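Local coordinates for sensory box/GGDEF family protein (Caulobacter crescentus, PDB 4YME) that probably takes part in turnover of the second messenger cyclic di-GMP, as a membrane-bound GGDEF-EAL protein whose GGDEF domain forms this chain, at residues Arg19-Ile24 with Arg137-Leu142; Ser33-Cys38 with Val87-Gly92; Asp57-Glu62 with Leu121-Ser126; Arg65-Ala70 with Gly104-Met109; Gly128-Pro133 with Ala144-Ala149. One frame throughout, in Å; residues are numbered along the deposited sequence.

Interaction 1: Arg19-Ile24 with Arg137-Leu142; sequences RLAAAI and RTAEAL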
# COMPACT_ATOMS: atom_id res chain seq x y z
N ARG A 19 -2.79 -10.57 9.61
CA ARG A 19 -2.86 -11.29 8.33
C ARG A 19 -1.47 -11.47 7.71
O ARG A 19 -1.20 -12.49 7.10
CB ARG A 19 -3.84 -10.62 7.39
CG ARG A 19 -5.32 -10.88 7.78
CD ARG A 19 -6.27 -10.38 6.72
NE ARG A 19 -6.10 -11.16 5.48
CZ ARG A 19 -6.80 -10.96 4.36
NH1 ARG A 19 -7.70 -10.00 4.31
NH2 ARG A 19 -6.57 -11.70 3.29
N LEU A 20 -0.58 -10.49 7.92
CA LEU A 20 0.81 -10.59 7.42
C LEU A 20 1.55 -11.68 8.19
O LEU A 20 2.25 -12.50 7.61
CB LEU A 20 1.49 -9.22 7.51
CG LEU A 20 2.97 -9.23 7.12
CD1 LEU A 20 3.19 -9.81 5.74
CD2 LEU A 20 3.47 -7.76 7.16
N ALA A 21 1.36 -11.72 9.52
CA ALA A 21 2.01 -12.79 10.30
C ALA A 21 1.54 -14.16 9.83
O ALA A 21 2.38 -15.10 9.69
CB ALA A 21 1.75 -12.60 11.76
N ALA A 22 0.24 -14.29 9.57
CA ALA A 22 -0.30 -15.60 9.10
C ALA A 22 0.24 -15.94 7.72
O ALA A 22 0.55 -17.10 7.41
CB ALA A 22 -1.81 -15.58 9.10
N ALA A 23 0.39 -14.92 6.86
CA ALA A 23 0.89 -15.10 5.50
C ALA A 23 2.32 -15.62 5.53
O ALA A 23 2.68 -16.44 4.69
CB ALA A 23 0.81 -13.79 4.72
N ILE A 24 3.14 -15.14 6.46
CA ILE A 24 4.50 -15.63 6.57
C ILE A 24 4.48 -17.16 6.80
O ILE A 24 5.22 -17.89 6.17
CB ILE A 24 5.28 -14.85 7.69
CG1 ILE A 24 5.56 -13.43 7.23
CG2 ILE A 24 6.57 -15.59 8.09
CD1 ILE A 24 6.01 -12.47 8.37
N ARG A 137 11.85 -11.39 8.49
CA ARG A 137 11.22 -12.69 8.68
C ARG A 137 10.02 -12.65 9.58
O ARG A 137 9.39 -13.69 9.81
CB ARG A 137 12.24 -13.71 9.22
CG ARG A 137 13.53 -13.81 8.41
CD ARG A 137 14.35 -15.05 8.90
NE ARG A 137 13.77 -16.26 8.33
CZ ARG A 137 14.16 -16.86 7.20
NH1 ARG A 137 15.20 -16.41 6.50
NH2 ARG A 137 13.49 -17.93 6.76
N THR A 138 9.67 -11.46 10.10
CA THR A 138 8.49 -11.22 10.87
C THR A 138 7.70 -10.07 10.24
O THR A 138 8.24 -9.29 9.45
CB THR A 138 8.81 -10.80 12.30
OG1 THR A 138 9.43 -9.50 12.30
CG2 THR A 138 9.73 -11.81 12.91
N ALA A 139 6.44 -9.99 10.59
CA ALA A 139 5.58 -8.93 10.09
C ALA A 139 6.14 -7.56 10.38
O ALA A 139 6.21 -6.70 9.49
CB ALA A 139 4.15 -9.05 10.63
N GLU A 140 6.60 -7.37 11.62
CA GLU A 140 7.11 -6.08 12.05
C GLU A 140 8.38 -5.70 11.32
O GLU A 140 8.55 -4.53 10.96
CB GLU A 140 7.37 -6.13 13.56
CG GLU A 140 6.11 -6.28 14.38
CD GLU A 140 5.40 -7.67 14.30
OE1 GLU A 140 6.00 -8.79 14.05
OE2 GLU A 140 4.15 -7.61 14.47
N ALA A 141 9.27 -6.69 11.09
CA ALA A 141 10.51 -6.47 10.36
C ALA A 141 10.21 -6.05 8.93
O ALA A 141 10.80 -5.09 8.44
CB ALA A 141 11.39 -7.63 10.37
N LEU A 142 9.29 -6.75 8.27
CA LEU A 142 8.91 -6.38 6.90
C LEU A 142 8.26 -5.00 6.83
O LEU A 142 8.50 -4.27 5.85
CB LEU A 142 7.93 -7.39 6.33
CG LEU A 142 8.59 -8.74 6.02
CD1 LEU A 142 7.57 -9.83 5.73
CD2 LEU A 142 9.58 -8.64 4.87

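Interaction 2: Ser33-Cys38 with Val87-Gly92; sequences SLAVIC and VVQIAG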
# COMPACT_ATOMS: atom_id res chain seq x y z
N SER A 33 5.74 -16.61 -2.96
CA SER A 33 6.43 -15.36 -2.65
C SER A 33 5.54 -14.44 -1.85
O SER A 33 4.31 -14.45 -1.99
CB SER A 33 6.93 -14.69 -3.90
OG SER A 33 5.90 -14.25 -4.67
N LEU A 34 6.17 -13.67 -0.98
CA LEU A 34 5.50 -12.70 -0.14
C LEU A 34 6.28 -11.39 -0.17
O LEU A 34 7.48 -11.38 0.09
CB LEU A 34 5.43 -13.23 1.29
CG LEU A 34 4.93 -12.30 2.38
CD1 LEU A 34 3.57 -11.93 2.11
CD2 LEU A 34 5.16 -13.01 3.78
N ALA A 35 5.58 -10.31 -0.48
CA ALA A 35 6.15 -8.94 -0.55
C ALA A 35 5.26 -7.97 0.17
O ALA A 35 4.01 -8.15 0.20
CB ALA A 35 6.30 -8.48 -1.97
N VAL A 36 5.87 -6.96 0.77
CA VAL A 36 5.14 -5.88 1.46
C VAL A 36 5.49 -4.60 0.75
O VAL A 36 6.67 -4.25 0.65
CB VAL A 36 5.48 -5.83 2.93
CG1 VAL A 36 4.84 -4.67 3.64
CG2 VAL A 36 5.12 -7.24 3.58
N ILE A 37 4.47 -3.86 0.37
CA ILE A 37 4.58 -2.65 -0.39
C ILE A 37 3.99 -1.52 0.40
O ILE A 37 2.80 -1.55 0.70
CB ILE A 37 3.90 -2.76 -1.74
CG1 ILE A 37 4.47 -3.92 -2.54
CG2 ILE A 37 4.03 -1.47 -2.51
CD1 ILE A 37 3.72 -4.33 -3.76
N CYS A 38 4.81 -0.54 0.75
CA CYS A 38 4.35 0.65 1.44
C CYS A 38 4.18 1.80 0.45
O CYS A 38 5.06 2.05 -0.37
CB CYS A 38 5.39 0.98 2.52
SG CYS A 38 5.01 2.33 3.65
N VAL A 87 0.21 -2.75 0.80
CA VAL A 87 -0.30 -3.91 0.07
C VAL A 87 0.60 -5.07 0.36
O VAL A 87 1.84 -4.97 0.30
CB VAL A 87 -0.35 -3.65 -1.45
CG1 VAL A 87 -0.64 -4.92 -2.18
CG2 VAL A 87 -1.36 -2.54 -1.77
N VAL A 88 -0.00 -6.19 0.73
CA VAL A 88 0.71 -7.45 0.89
C VAL A 88 0.38 -8.36 -0.26
O VAL A 88 -0.78 -8.68 -0.49
CB VAL A 88 0.40 -8.11 2.25
CG1 VAL A 88 1.09 -9.46 2.34
CG2 VAL A 88 0.73 -7.21 3.41
N GLN A 89 1.42 -8.75 -1.00
CA GLN A 89 1.28 -9.59 -2.18
C GLN A 89 1.74 -11.01 -1.85
O GLN A 89 2.86 -11.22 -1.43
CB GLN A 89 2.19 -9.06 -3.29
CG GLN A 89 2.04 -9.89 -4.54
CD GLN A 89 3.17 -9.60 -5.54
OE1 GLN A 89 4.37 -9.53 -5.17
NE2 GLN A 89 2.80 -9.44 -6.77
N ILE A 90 0.83 -11.97 -2.07
CA ILE A 90 1.17 -13.38 -2.07
C ILE A 90 1.03 -13.87 -3.51
O ILE A 90 -0.03 -13.75 -4.11
CB ILE A 90 0.25 -14.19 -1.16
CG1 ILE A 90 0.43 -13.82 0.30
CG2 ILE A 90 0.56 -15.68 -1.30
CD1 ILE A 90 -0.61 -14.37 1.29
N ALA A 91 2.10 -14.46 -4.02
CA ALA A 91 2.13 -14.81 -5.45
C ALA A 91 3.11 -15.95 -5.69
O ALA A 91 3.55 -16.57 -4.76
CB ALA A 91 2.51 -13.60 -6.26
N GLY A 92 3.42 -16.22 -6.96
CA GLY A 92 4.35 -17.32 -7.34
C GLY A 92 5.70 -16.84 -7.83
O GLY A 92 6.15 -15.73 -7.51
O HOH W 1 4.92 -11.71 -3.66

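Interaction 3: Asp57-Glu62 with Leu121-Ser126; sequences DALLVE and LAMGSS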
# COMPACT_ATOMS: atom_id res chain seq x y z
N ASP A 57 -9.43 13.55 2.31
CA ASP A 57 -10.26 12.35 2.51
C ASP A 57 -10.72 11.71 1.20
O ASP A 57 -10.72 10.49 1.05
CB ASP A 57 -11.44 12.63 3.44
CG ASP A 57 -11.02 12.85 4.86
OD1 ASP A 57 -9.82 12.73 5.23
OD2 ASP A 57 -11.94 13.21 5.66
N ALA A 58 -11.09 12.54 0.24
CA ALA A 58 -11.53 12.09 -1.06
C ALA A 58 -10.35 11.33 -1.72
O ALA A 58 -10.60 10.33 -2.38
CB ALA A 58 -11.94 13.32 -1.92
N LEU A 59 -9.12 11.83 -1.53
CA LEU A 59 -7.94 11.14 -2.07
C LEU A 59 -7.84 9.76 -1.47
O LEU A 59 -7.52 8.80 -2.18
CB LEU A 59 -6.60 11.88 -1.85
CG LEU A 59 -6.40 13.22 -2.55
CD1 LEU A 59 -5.04 13.78 -2.16
CD2 LEU A 59 -6.53 13.14 -4.01
N LEU A 60 -8.04 9.71 -0.15
CA LEU A 60 -7.91 8.41 0.55
C LEU A 60 -8.94 7.41 0.08
O LEU A 60 -8.65 6.23 -0.14
CB LEU A 60 -7.89 8.58 2.06
CG LEU A 60 -6.82 9.55 2.61
CD1 LEU A 60 -6.94 9.70 4.10
CD2 LEU A 60 -5.44 9.07 2.23
N VAL A 61 -10.18 7.86 -0.06
CA VAL A 61 -11.30 7.01 -0.47
C VAL A 61 -11.09 6.50 -1.88
O VAL A 61 -11.29 5.33 -2.17
CB VAL A 61 -12.62 7.81 -0.34
CG1 VAL A 61 -13.73 7.13 -1.06
CG2 VAL A 61 -12.93 7.92 1.18
N GLU A 62 -10.61 7.37 -2.76
CA GLU A 62 -10.40 6.93 -4.14
C GLU A 62 -9.19 5.99 -4.22
O GLU A 62 -9.22 5.03 -4.97
CB GLU A 62 -10.22 8.13 -5.04
CG GLU A 62 -9.93 7.79 -6.48
CD GLU A 62 -10.97 7.06 -7.21
OE1 GLU A 62 -12.12 6.89 -6.74
OE2 GLU A 62 -10.69 6.49 -8.29
N LEU A 121 -8.18 16.82 -8.14
CA LEU A 121 -7.12 16.79 -7.17
C LEU A 121 -5.99 15.89 -7.69
O LEU A 121 -6.25 14.78 -8.24
CB LEU A 121 -7.61 16.26 -5.87
CG LEU A 121 -8.75 17.02 -5.19
CD1 LEU A 121 -9.08 16.23 -3.93
CD2 LEU A 121 -8.32 18.38 -4.86
N ALA A 122 -4.77 16.42 -7.58
CA ALA A 122 -3.54 15.68 -7.97
C ALA A 122 -3.32 14.45 -7.14
O ALA A 122 -3.35 14.44 -5.91
CB ALA A 122 -2.37 16.58 -7.87
N MSE A 123 -3.19 13.34 -7.86
CA MSE A 123 -2.85 12.06 -7.20
C MSE A 123 -1.34 11.85 -7.51
O MSE A 123 -0.58 12.81 -7.56
CB MSE A 123 -3.82 10.92 -7.58
CG MSE A 123 -5.27 11.01 -7.07
SE MSE A 123 -5.86 9.96 -5.46
CE MSE A 123 -5.50 8.16 -6.10
N GLY A 124 -0.87 10.61 -7.69
CA GLY A 124 0.54 10.32 -7.78
C GLY A 124 0.97 9.71 -6.46
O GLY A 124 0.58 10.17 -5.42
N SER A 125 1.78 8.68 -6.54
CA SER A 125 2.23 7.97 -5.34
C SER A 125 3.71 7.61 -5.42
O SER A 125 4.31 7.61 -6.52
CB SER A 125 1.44 6.68 -5.25
OG SER A 125 1.70 5.81 -6.36
N SER A 126 4.26 7.28 -4.26
CA SER A 126 5.58 6.72 -4.13
C SER A 126 5.47 5.43 -3.37
O SER A 126 4.52 5.28 -2.59
CB SER A 126 6.46 7.67 -3.36
OG SER A 126 6.65 8.88 -4.07

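Interaction 4: Arg65-Ala70 with Gly104-Met109; sequences RRLQSA and GRLIEM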
# COMPACT_ATOMS: atom_id res chain seq x y z
N ARG A 65 -10.47 2.67 -3.18
CA ARG A 65 -11.28 2.07 -4.24
C ARG A 65 -10.42 1.45 -5.34
O ARG A 65 -10.66 0.30 -5.74
CB ARG A 65 -12.23 3.12 -4.84
CG ARG A 65 -13.16 2.52 -5.88
CD ARG A 65 -13.84 3.56 -6.69
NE ARG A 65 -12.92 4.20 -7.65
CZ ARG A 65 -12.51 3.65 -8.79
NH1 ARG A 65 -12.89 2.43 -9.16
NH2 ARG A 65 -11.68 4.31 -9.57
N ARG A 66 -9.37 2.17 -5.77
CA ARG A 66 -8.44 1.68 -6.76
C ARG A 66 -7.69 0.44 -6.25
O ARG A 66 -7.57 -0.58 -6.95
CB ARG A 66 -7.48 2.78 -7.22
CG ARG A 66 -8.22 3.91 -7.92
CD ARG A 66 -7.25 4.99 -8.46
NE ARG A 66 -7.96 6.19 -8.87
CZ ARG A 66 -7.38 7.31 -9.26
NH1 ARG A 66 -6.06 7.37 -9.42
NH2 ARG A 66 -8.15 8.36 -9.54
N LEU A 67 -7.26 0.49 -5.01
CA LEU A 67 -6.54 -0.70 -4.42
C LEU A 67 -7.49 -1.91 -4.33
O LEU A 67 -7.05 -3.03 -4.68
CB LEU A 67 -5.94 -0.38 -3.06
CG LEU A 67 -4.78 0.65 -3.08
CD1 LEU A 67 -4.34 0.93 -1.63
CD2 LEU A 67 -3.63 0.17 -3.97
N GLN A 68 -8.74 -1.71 -3.91
CA GLN A 68 -9.72 -2.82 -3.85
C GLN A 68 -9.92 -3.41 -5.25
O GLN A 68 -10.10 -4.65 -5.37
CB GLN A 68 -11.07 -2.38 -3.28
CG GLN A 68 -11.11 -2.09 -1.75
CD GLN A 68 -12.57 -1.85 -1.19
OE1 GLN A 68 -13.21 -0.91 -1.59
NE2 GLN A 68 -13.08 -2.71 -0.25
N SER A 69 -9.86 -2.60 -6.29
CA SER A 69 -10.02 -3.14 -7.65
C SER A 69 -8.83 -4.00 -8.03
O SER A 69 -9.03 -4.99 -8.73
CB SER A 69 -10.23 -2.03 -8.69
OG SER A 69 -9.03 -1.32 -9.03
N ALA A 70 -7.64 -3.71 -7.55
CA ALA A 70 -6.40 -4.34 -8.02
C ALA A 70 -5.85 -5.45 -7.14
O ALA A 70 -4.97 -6.23 -7.57
CB ALA A 70 -5.36 -3.31 -8.12
N GLY A 104 4.68 -1.60 -10.24
CA GLY A 104 4.50 -0.76 -11.41
C GLY A 104 3.04 -0.50 -11.68
O GLY A 104 2.65 0.64 -11.97
N ARG A 105 2.21 -1.54 -11.56
CA ARG A 105 0.78 -1.40 -11.82
C ARG A 105 0.13 -0.47 -10.79
O ARG A 105 -0.72 0.34 -11.12
CB ARG A 105 0.08 -2.75 -11.85
CG ARG A 105 0.25 -3.49 -13.16
CD ARG A 105 -0.61 -4.78 -13.21
NE ARG A 105 -0.09 -5.83 -12.33
CZ ARG A 105 -0.71 -6.37 -11.28
NH1 ARG A 105 -1.91 -5.96 -10.86
NH2 ARG A 105 -0.07 -7.36 -10.63
N LEU A 106 0.56 -0.59 -9.54
CA LEU A 106 0.05 0.29 -8.48
C LEU A 106 0.38 1.75 -8.78
O LEU A 106 -0.47 2.64 -8.65
CB LEU A 106 0.61 -0.12 -7.11
CG LEU A 106 0.08 -1.47 -6.58
CD1 LEU A 106 0.81 -1.85 -5.35
CD2 LEU A 106 -1.46 -1.44 -6.41
N ILE A 107 1.63 2.04 -9.13
CA ILE A 107 2.02 3.42 -9.43
C ILE A 107 1.13 3.96 -10.59
O ILE A 107 0.61 5.07 -10.54
CB ILE A 107 3.54 3.52 -9.76
CG1 ILE A 107 4.35 3.30 -8.48
CG2 ILE A 107 3.88 4.87 -10.40
CD1 ILE A 107 5.74 2.99 -8.72
N GLU A 108 0.94 3.16 -11.61
CA GLU A 108 0.13 3.58 -12.76
C GLU A 108 -1.31 3.88 -12.36
O GLU A 108 -1.89 4.96 -12.72
CB GLU A 108 0.14 2.53 -13.87
CG GLU A 108 -0.57 3.02 -15.16
CD GLU A 108 -0.13 4.43 -15.53
OE1 GLU A 108 1.11 4.65 -15.61
OE2 GLU A 108 -1.01 5.33 -15.72
N MSE A 109 -1.88 2.99 -11.57
CA MSE A 109 -3.28 3.16 -11.21
C MSE A 109 -3.50 4.35 -10.28
O MSE A 109 -4.56 4.96 -10.34
CB MSE A 109 -3.85 1.90 -10.62
CG MSE A 109 -3.49 1.63 -9.18
SE MSE A 109 -4.36 -0.01 -8.49
CE MSE A 109 -4.30 -0.94 -10.27

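Interaction 5: Gly128-Pro133 with Ala144-Ala149; sequences GVSLYP and ANADMA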
# COMPACT_ATOMS: atom_id res chain seq x y z
N GLY A 128 7.64 1.77 -1.64
CA GLY A 128 8.81 0.97 -1.25
C GLY A 128 8.41 -0.46 -1.09
O GLY A 128 7.29 -0.74 -0.60
N VAL A 129 9.31 -1.37 -1.38
CA VAL A 129 9.04 -2.79 -1.41
C VAL A 129 10.01 -3.52 -0.50
O VAL A 129 11.24 -3.35 -0.61
CB VAL A 129 9.17 -3.37 -2.83
CG1 VAL A 129 8.87 -4.90 -2.83
CG2 VAL A 129 8.23 -2.67 -3.77
N SER A 130 9.49 -4.41 0.33
CA SER A 130 10.27 -5.36 1.10
C SER A 130 9.86 -6.77 0.76
O SER A 130 8.67 -7.08 0.61
CB SER A 130 10.09 -5.13 2.59
OG SER A 130 10.33 -3.78 2.88
N LEU A 131 10.84 -7.69 0.64
CA LEU A 131 10.59 -9.06 0.25
C LEU A 131 10.92 -10.00 1.39
O LEU A 131 11.93 -9.83 2.09
CB LEU A 131 11.50 -9.42 -0.95
CG LEU A 131 11.39 -8.52 -2.19
CD1 LEU A 131 12.44 -8.90 -3.27
CD2 LEU A 131 10.00 -8.58 -2.70
N TYR A 132 10.05 -10.97 1.64
CA TYR A 132 10.31 -12.03 2.58
C TYR A 132 11.21 -13.11 1.90
O TYR A 132 10.96 -13.43 0.74
CB TYR A 132 8.97 -12.67 3.00
CG TYR A 132 9.13 -13.87 3.90
CD1 TYR A 132 9.28 -13.71 5.29
CD2 TYR A 132 9.11 -15.16 3.41
CE1 TYR A 132 9.45 -14.80 6.12
CE2 TYR A 132 9.31 -16.25 4.24
CZ TYR A 132 9.48 -16.06 5.59
OH TYR A 132 9.63 -17.15 6.43
N PRO A 133 12.23 -13.63 2.60
CA PRO A 133 12.66 -13.30 3.94
C PRO A 133 13.85 -12.34 4.03
O PRO A 133 14.24 -11.97 5.13
CB PRO A 133 13.11 -14.67 4.48
CG PRO A 133 13.65 -15.31 3.32
CD PRO A 133 12.81 -14.91 2.15
N ALA A 144 8.65 -2.40 8.86
CA ALA A 144 9.66 -1.37 9.10
C ALA A 144 10.55 -1.19 7.90
O ALA A 144 10.86 -0.05 7.50
CB ALA A 144 10.50 -1.71 10.29
N ASN A 145 10.99 -2.29 7.32
CA ASN A 145 11.89 -2.29 6.16
C ASN A 145 11.18 -1.70 4.96
O ASN A 145 11.80 -1.00 4.14
CB ASN A 145 12.32 -3.69 5.77
CG ASN A 145 13.35 -3.67 4.69
OD1 ASN A 145 13.02 -3.71 3.50
ND2 ASN A 145 14.60 -3.55 5.08
N ALA A 146 9.87 -1.94 4.83
CA ALA A 146 9.15 -1.37 3.67
C ALA A 146 9.01 0.13 3.84
O ALA A 146 9.05 0.85 2.85
CB ALA A 146 7.77 -2.03 3.48
N ASP A 147 8.87 0.59 5.06
CA ASP A 147 8.77 2.03 5.33
C ASP A 147 10.12 2.72 5.04
O ASP A 147 10.17 3.84 4.46
CB ASP A 147 8.35 2.20 6.80
CG ASP A 147 7.89 3.61 7.13
OD1 ASP A 147 6.99 4.13 6.40
OD2 ASP A 147 8.39 4.15 8.16
N MSE A 148 11.22 2.08 5.41
CA MSE A 148 12.54 2.56 5.07
C MSE A 148 12.72 2.60 3.54
O MSE A 148 13.28 3.57 2.99
CB MSE A 148 13.59 1.69 5.72
CG MSE A 148 14.91 2.11 5.55
SE MSE A 148 16.19 1.34 6.87
CE MSE A 148 16.02 -0.49 6.33
N ALA A 149 12.25 1.55 2.87
CA ALA A 149 12.31 1.51 1.41
C ALA A 149 11.50 2.63 0.79
O ALA A 149 11.91 3.21 -0.20
CB ALA A 149 11.83 0.14 0.93
O HOH W 2 13.54 -3.13 0.86

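Interaction 1: Arg19-Ile24 with Arg137-Leu142
A21 of helix 13-30 and A139 in the first turn of helix 139-156 set the approach, their CA atoms 5.3 Å apart. The methyl of A139 points into the interface and is received mainly by L20, whose CG lies 3.7 Å from A139 CB. With CG of L20 anti to the backbone N (chi1 175°), the fork of the leucine reaches across the gap: CD2 passes beside the same methyl and the carbonyl O of A139, while CD1 stands more loosely, 4.4 Å from CD1 of L142. One turn further on, I24 meets backbone more than side chain. Its CD1 presses on the T138-A139 peptide, 3.4 Å from A139 N, and its CG2 branch lies 3.8 Å from R137 O. The same CD1 then touches L142 CD1 at 4.0 Å, which closes the apolar row L20, L142, I24. T138 holds the start of the second helix in place. Its OG1, placed by a chi1 of 68°, takes the N-cap bond from A141 N at 3.1 Å, with an N-H...O angle of 158°. Around the edge, E140 is hydrogen-bonded to Q17, a second link between the two helices. No hydrogen bond joins the two segments themselves, so their fit rests on small and branched side chains. L20, I24 and L142 also lie on V36 and L34 of the central strand 33-41. Helices 13-30 and 139-156 come before and after the ferredoxin-like core of this GGDEF domain and pack together on the sheet face opposite its own two helices, 53-70 and 95-109.

Interaction 2: Ser33-Cys38 with Val87-Gly92
The contact is the antiparallel ladder between two inner strands of the domain's four-stranded sheet, 33-41 and 84-91, whose segments run at 163° to each other. S33 with A91, A35 with Q89 and I37 with V87 are hydrogen-bonded pairs, each closed by two N-H...O bonds; A35 O takes Q89 N at 2.9 Å, for example. L34 with I90 and V36 with V88 are the non-hydrogen-bonded pairs between them, where CA-H groups lean on carbonyls, as L34 CA does on Q89 O at 3.3 Å. L34 also reaches diagonally: its CD1 meets CG1 of V88 at 3.5 Å and, less closely, CG1 of I90. In this ferredoxin-like sheet, L34, V36, V88 and I90 face helices 13-30 and 139-156, while S33, A35, I37, V87, Q89 and A91 lie on the side of helix 95-109. On that second side a water donates to OE1 of Q89 at 2.7 Å and to Q89 O at 3.1 Å. In the conformer described, S33 OG donates to the same water at 2.9 Å, a tentative bridge between the strands. The carbonyl O of Q89 thus has two N-H or O-H donors, the water and A35 N. CG of Q89 is anti to the backbone N (chi1 -179°) and the chain stays extended, which lifts the amide off the sheet. There NE2 bonds to V98 O of helix 95-109, fixing the amide's rotation from the other end.

Interaction 3: Asp57-Glu62 with Leu121-Ser126
This is an apolar contact without hydrogen bonds, made where helix 53-70 passes the chain that leads from the small hairpin 114-116/119-121 into the edge strand 125-131. L59 and the selenomethionine M123 carry it, with L121 alongside. CD2 of L59 is the atom that does most of the touching. In the conformer of M123 described, it sits 3.6 Å from SE of M123; it also lies 3.8 Å from CB of L121 and near the carbonyl O of A122, so three consecutive residues curve round one methyl. L59 and M123 lie side by side, pointing opposite ways. M123 starts with CG anti to its carbonyl carbon (chi1 -69°) and then bends at chi2 (-100°). That turn lays SE against the helix, 3.9 Å from L59 O as well as against the leucine. Its CE ends loosely near the aliphatic part of E62, 4.5 Å from CG. The carboxylate of E62 is engaged along its own helix, in salt bridges to R65 and R66. Beyond M123 the chain leaves the helix, and G124 is backbone-bonded to D42 and L110. V114 of the hairpin and A47 of helix 44-51 also pack on L59. The arrangement is that of the short beta hairpin inserted before the last sheet strand of a GGDEF domain, its stem resting on a helix of the ferredoxin-like core.

Interaction 4: Arg65-Ala70 with Gly104-Met109
M109, a selenomethionine, starts with CG wedged between its backbone N and carbonyl carbon (chi1 78°) and runs straight through chi2, which carries SE across to helix 53-70. SE stops 3.5 Å from CB of A70 and close to the carbonyl O of R66. The terminal CE lies nearer still to A70 CB, tighter than normal van der Waals contact; because this rests on one of two modelled conformers, the closeness is doubtful. R66 comes from the other helix with its chain extended from CG to NE. Its NH1 donates to M109 O at 3.0 Å; the bond is bent, with an N-H...O angle of 139°, and the oxygen is tilted from the guanidinium plane. NH1 also reaches A112 O, NH2 takes P113 O and NE pairs with E62, so every nitrogen of the group is engaged and its rotation is fixed. The arginine thereby ties down the C-terminal end of helix 95-109 and the chain just beyond it. Deeper in, L67 CD2 and L106 CD2 meet methyl to methyl at 3.6 Å, the two side chains roughly perpendicular. Helix 53-70 ends here too, where S69 OG donates back to R66 O. The axes of the two segments pass 10.7 Å apart, their directions at 143°, and both helices lie on the sheet face bearing I37 and V87: L106 rests on I37 and I39 of strand 33-41, and L67 on V87.

Interaction 5: Gly128-Pro133 with Ala144-Ala149
S130 leaves the edge strand 125-131 pointing at helix 139-156. Its CB already lies 3.4 Å from OD1 of N145 and near the backbone N of A146. In the conformer described, OG comes down between these two residues. It donates to N145 OD1 at 2.8 Å, approaching in the plane of the amide on an oxygen lone pair, with a C=O...O angle of 119°. OG also sits beside A146 N, but the angle there is too poor for a hydrogen bond, and it lies close against the methyl of A146. In N145, a chi1 of -174° brings the amide toward the strand, and chi2 turns OD1 to the serine. The pair joins the last strand of the ferredoxin-like core of the GGDEF domain to the helix that follows it: the helix packs back over the strand at 146°, with the segment axes only 6.1 Å apart. Small residues permit so close an approach. G128 brings its bare CA to 3.8 Å from C of A149 and near the carbonyl O of A146. The methyl of A149 lies against the strand backbone, 3.7 Å from V129 N. Near S130 a water donates to V129 O at 2.7 Å and also to OD1 of N145, giving that oxygen two donors, one from the serine and one from solvent.

In the fold
All five contacts lie in one GGDEF domain and are built round its four-stranded antiparallel sheet. Interaction 2 joins inner strands; interaction 5, about 10 Å away between centres, adds the neighbouring edge strand and its helix. Interactions 1 and 5 share helix 139-156, and interaction 1 packs on the L34-V36-V88 side of interaction 2. Interaction 4 lies across the sheet, touching interaction 2 through I37 and V87. It shares helix 53-70 with interaction 3, where, in the conformer described, M123 CE approaches R66. Interactions 1 and 3 are about 27 Å apart, centre to centre. Along the chain, interaction 1 encloses interactions 2, 3 and 4 and crosses interaction 5, bringing early and late helices together.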